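Local structure of excinuclease ABC, subunit A. (Deinococcus radiodurans, 2VF7) at residues A736-L741 with T762-A767. The protein binds DNA and probably hydrolyses ATP as a zinc-containing, UvrA-family ABC protein of excision repair, with a probable part in damage recognition. The protein carries 1 engineered substitution. Numbering follows the deposited sequence. Where two conformers were deposited one is given.
Sequences AQRIKL and TGLHPA
Arg738 meets Leu764 where the signature helix of an ABC ATPase fold faces the D-loop. Arg738 closes the LSGGEAQR motif. The loop 762-765 follows the Walker B strand 753-758. Leu764 CD1 sits over one face of the Arg738 guanidinium, 3.3 Å above its plane and shifted toward the rim. Leu764 CD1 is 3.4 Å from Arg738 NE. Arg738 has a second conformer, so this packing is tentative. Its chain bends at chi3 (-82°), which turns the guanidinium face to the methyl.

The second touch is polar. Thr762 OG1 gives a weak hydrogen bond to Gln737 OE1 at 3.4 Å. The two side chains meet at about a right angle. Gln737 CG is anti to the backbone N (chi1 -175°), and the chain runs extended toward Thr762. The stronger partner of this amide is Asp758 O. Gln737 NE2 donates to it, which ties the helix to the end of the Walker B strand.

Further out, Arg738 NE donates to Gly734 O, one turn earlier in the signature helix. Leu764 also packs on Leu772 of helix 766-781, as does Leu741. The Arg738 side chain lies about 7 Å from a bound ADP, consistent with a place beside a composite nucleotide site. His765 caps helix 766-781: His765 ND1 accepts a hydrogen bond from Ala767 N at 3.1 Å, with Ala767 N lying 30° out of the ring plane.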
ATOM      1  N   ALA A 736      -8.815  28.128   9.992  1.00 51.33           N
ATOM      2  CA  ALA A 736      -7.881  28.269  11.127  1.00 51.74           C
ATOM      3  C   ALA A 736      -7.323  29.677  11.304  1.00 52.25           C
ATOM      4  O   ALA A 736      -7.113  30.128  12.440  1.00 53.64           O
ATOM      5  CB  ALA A 736      -6.753  27.279  11.020  1.00 52.00           C
ATOM      6  N   GLN A 737      -7.050  30.357  10.196  1.00 52.25           N
ATOM      7  CA  GLN A 737      -6.570  31.744  10.237  1.00 52.56           C
ATOM      8  C   GLN A 737      -7.584  32.673  10.921  1.00 51.98           C
ATOM      9  O   GLN A 737      -7.221  33.478  11.780  1.00 51.94           O
ATOM     10  CB  GLN A 737      -6.240  32.258   8.825  1.00 51.87           C
ATOM     11  CG  GLN A 737      -5.610  33.666   8.819  1.00 53.20           C
ATOM     12  CD  GLN A 737      -4.722  33.962   7.599  1.00 53.88           C
ATOM     13  OE1 GLN A 737      -4.685  33.194   6.627  1.00 54.44           O
ATOM     14  NE2 GLN A 737      -3.980  35.080   7.668  1.00 54.97           N
ATOM     15  N   ARG A 738      -8.850  32.543  10.531  1.00 51.90           N
ATOM     16  CA  ARG A 738      -9.938  33.350  11.073  1.00 51.69           C
ATOM     17  C   ARG A 738     -10.262  33.052  12.543  1.00 51.35           C
ATOM     18  O   ARG A 738     -10.747  33.919  13.231  1.00 51.76           O
ATOM     19  CB  ARG A 738     -11.191  33.207  10.203  1.00 51.52           C
ATOM     20  CG  ARG A 738     -11.097  33.874   8.834  1.00 51.10           C
ATOM     21  CD  ARG A 738     -12.379  33.701   8.044  1.00 52.19           C
ATOM     22  NE  ARG A 738     -12.464  32.405   7.354  1.00 55.80           N
ATOM     23  CZ  ARG A 738     -13.600  31.845   6.915  0.80 57.77           C
ATOM     24  NH1 ARG A 738     -14.780  32.446   7.103  0.80 58.21           N
ATOM     25  NH2 ARG A 738     -13.565  30.680   6.274  1.00 58.34           N
ATOM     26  N   ILE A 739     -10.010  31.833  13.012  1.00 51.40           N
ATOM     27  CA  ILE A 739     -10.182  31.482  14.435  1.00 51.44           C
ATOM     28  C   ILE A 739      -9.135  32.223  15.285  1.00 51.82           C
ATOM     29  O   ILE A 739      -9.454  32.772  16.346  1.00 51.59           O
ATOM     30  CB  ILE A 739     -10.076  29.939  14.666  1.00 51.55           C
ATOM     31  CG1 ILE A 739     -11.062  29.175  13.773  1.00 51.53           C
ATOM     32  CG2 ILE A 739     -10.285  29.551  16.124  1.00 48.84           C
ATOM     33  CD1 ILE A 739     -11.058  27.666  13.996  1.00 51.26           C
ATOM     34  N   LYS A 740      -7.893  32.242  14.790  1.00 52.19           N
ATOM     35  CA  LYS A 740      -6.769  32.896  15.458  1.00 52.36           C
ATOM     36  C   LYS A 740      -6.983  34.387  15.520  1.00 52.61           C
ATOM     37  O   LYS A 740      -6.645  35.027  16.512  1.00 52.92           O
ATOM     38  CB  LYS A 740      -5.467  32.637  14.703  1.00 52.57           C
ATOM     39  CG  LYS A 740      -4.919  31.220  14.798  1.00 52.83           C
ATOM     40  CD  LYS A 740      -3.906  31.046  13.697  1.00 54.01           C
ATOM     41  CE  LYS A 740      -3.615  29.611  13.441  1.00 53.10           C
ATOM     42  NZ  LYS A 740      -2.412  29.189  14.182  1.00 54.45           N
ATOM     43  N   LEU A 741      -7.518  34.935  14.430  1.00 52.64           N
ATOM     44  CA  LEU A 741      -7.874  36.343  14.338  1.00 52.48           C
ATOM     45  C   LEU A 741      -8.945  36.724  15.347  1.00 52.64           C
ATOM     46  O   LEU A 741      -8.817  37.751  16.005  1.00 53.05           O
ATOM     47  CB  LEU A 741      -8.356  36.674  12.928  1.00 52.40           C
ATOM     48  CG  LEU A 741      -8.556  38.128  12.495  1.00 52.69           C
ATOM     49  CD1 LEU A 741      -7.338  38.985  12.837  1.00 52.55           C
ATOM     50  CD2 LEU A 741      -8.871  38.205  10.992  1.00 52.54           C
ATOM     51  N   THR A 762      -7.610  33.801   2.400  1.00 67.54           N
ATOM     52  CA  THR A 762      -7.369  32.460   1.863  1.00 66.40           C
ATOM     53  C   THR A 762      -8.644  31.623   2.020  1.00 64.70           C
ATOM     54  O   THR A 762      -9.235  31.576   3.108  1.00 64.39           O
ATOM     55  CB  THR A 762      -6.139  31.761   2.521  1.00 66.91           C
ATOM     56  OG1 THR A 762      -6.225  31.830   3.955  1.00 68.00           O
ATOM     57  CG2 THR A 762      -4.832  32.431   2.075  1.00 67.38           C
ATOM     58  N   GLY A 763      -9.091  31.016   0.922  1.00 62.99           N
ATOM     59  CA  GLY A 763     -10.299  30.196   0.928  1.00 60.88           C
ATOM     60  C   GLY A 763     -11.580  30.978   1.104  1.00 59.98           C
ATOM     61  O   GLY A 763     -12.593  30.426   1.514  1.00 60.23           O
ATOM     62  N   LEU A 764     -11.546  32.270   0.792  1.00 59.11           N
ATOM     63  CA  LEU A 764     -12.720  33.119   0.925  1.00 57.91           C
ATOM     64  C   LEU A 764     -13.317  33.518  -0.415  1.00 57.58           C
ATOM     65  O   LEU A 764     -12.602  33.854  -1.365  1.00 57.40           O
ATOM     66  CB  LEU A 764     -12.409  34.362   1.775  1.00 58.45           C
ATOM     67  CG  LEU A 764     -12.858  34.411   3.249  1.00 57.71           C
ATOM     68  CD1 LEU A 764     -12.352  33.235   4.032  1.00 60.16           C
ATOM     69  CD2 LEU A 764     -12.421  35.703   3.921  1.00 57.61           C
ATOM     70  N   HIS A 765     -14.643  33.471  -0.470  1.00 56.71           N
ATOM     71  CA  HIS A 765     -15.401  33.915  -1.622  1.00 56.47           C
ATOM     72  C   HIS A 765     -15.366  35.461  -1.713  1.00 57.04           C
ATOM     73  O   HIS A 765     -15.234  36.132  -0.686  1.00 56.95           O
ATOM     74  CB  HIS A 765     -16.820  33.362  -1.500  1.00 55.90           C
ATOM     75  CG  HIS A 765     -17.658  33.559  -2.720  1.00 55.55           C
ATOM     76  ND1 HIS A 765     -18.492  34.645  -2.882  1.00 56.63           N
ATOM     77  CD2 HIS A 765     -17.791  32.816  -3.839  1.00 54.36           C
ATOM     78  CE1 HIS A 765     -19.103  34.562  -4.048  1.00 54.64           C
ATOM     79  NE2 HIS A 765     -18.694  33.461  -4.649  1.00 54.63           N
ATOM     80  N   PRO A 766     -15.426  36.041  -2.939  1.00 57.21           N
ATOM     81  CA  PRO A 766     -15.546  37.503  -3.008  1.00 57.21           C
ATOM     82  C   PRO A 766     -16.589  38.099  -2.049  1.00 57.52           C
ATOM     83  O   PRO A 766     -16.389  39.198  -1.562  1.00 57.67           O
ATOM     84  CB  PRO A 766     -15.944  37.739  -4.472  1.00 56.95           C
ATOM     85  CG  PRO A 766     -15.275  36.633  -5.193  1.00 56.70           C
ATOM     86  CD  PRO A 766     -15.318  35.447  -4.291  1.00 56.87           C
ATOM     87  N   ALA A 767     -17.681  37.375  -1.788  1.00 57.62           N
ATOM     88  CA  ALA A 767     -18.727  37.836  -0.880  1.00 58.05           C
ATOM     89  C   ALA A 767     -18.307  37.743   0.586  1.00 58.52           C
ATOM     90  O   ALA A 767     -18.750  38.547   1.407  1.00 58.88           O
ATOM     91  CB  ALA A 767     -20.019  37.066  -1.106  1.00 57.47           C
TER
HETATM   92  O   HOH W   1      -9.665  32.812   6.045  1.00 58.80           O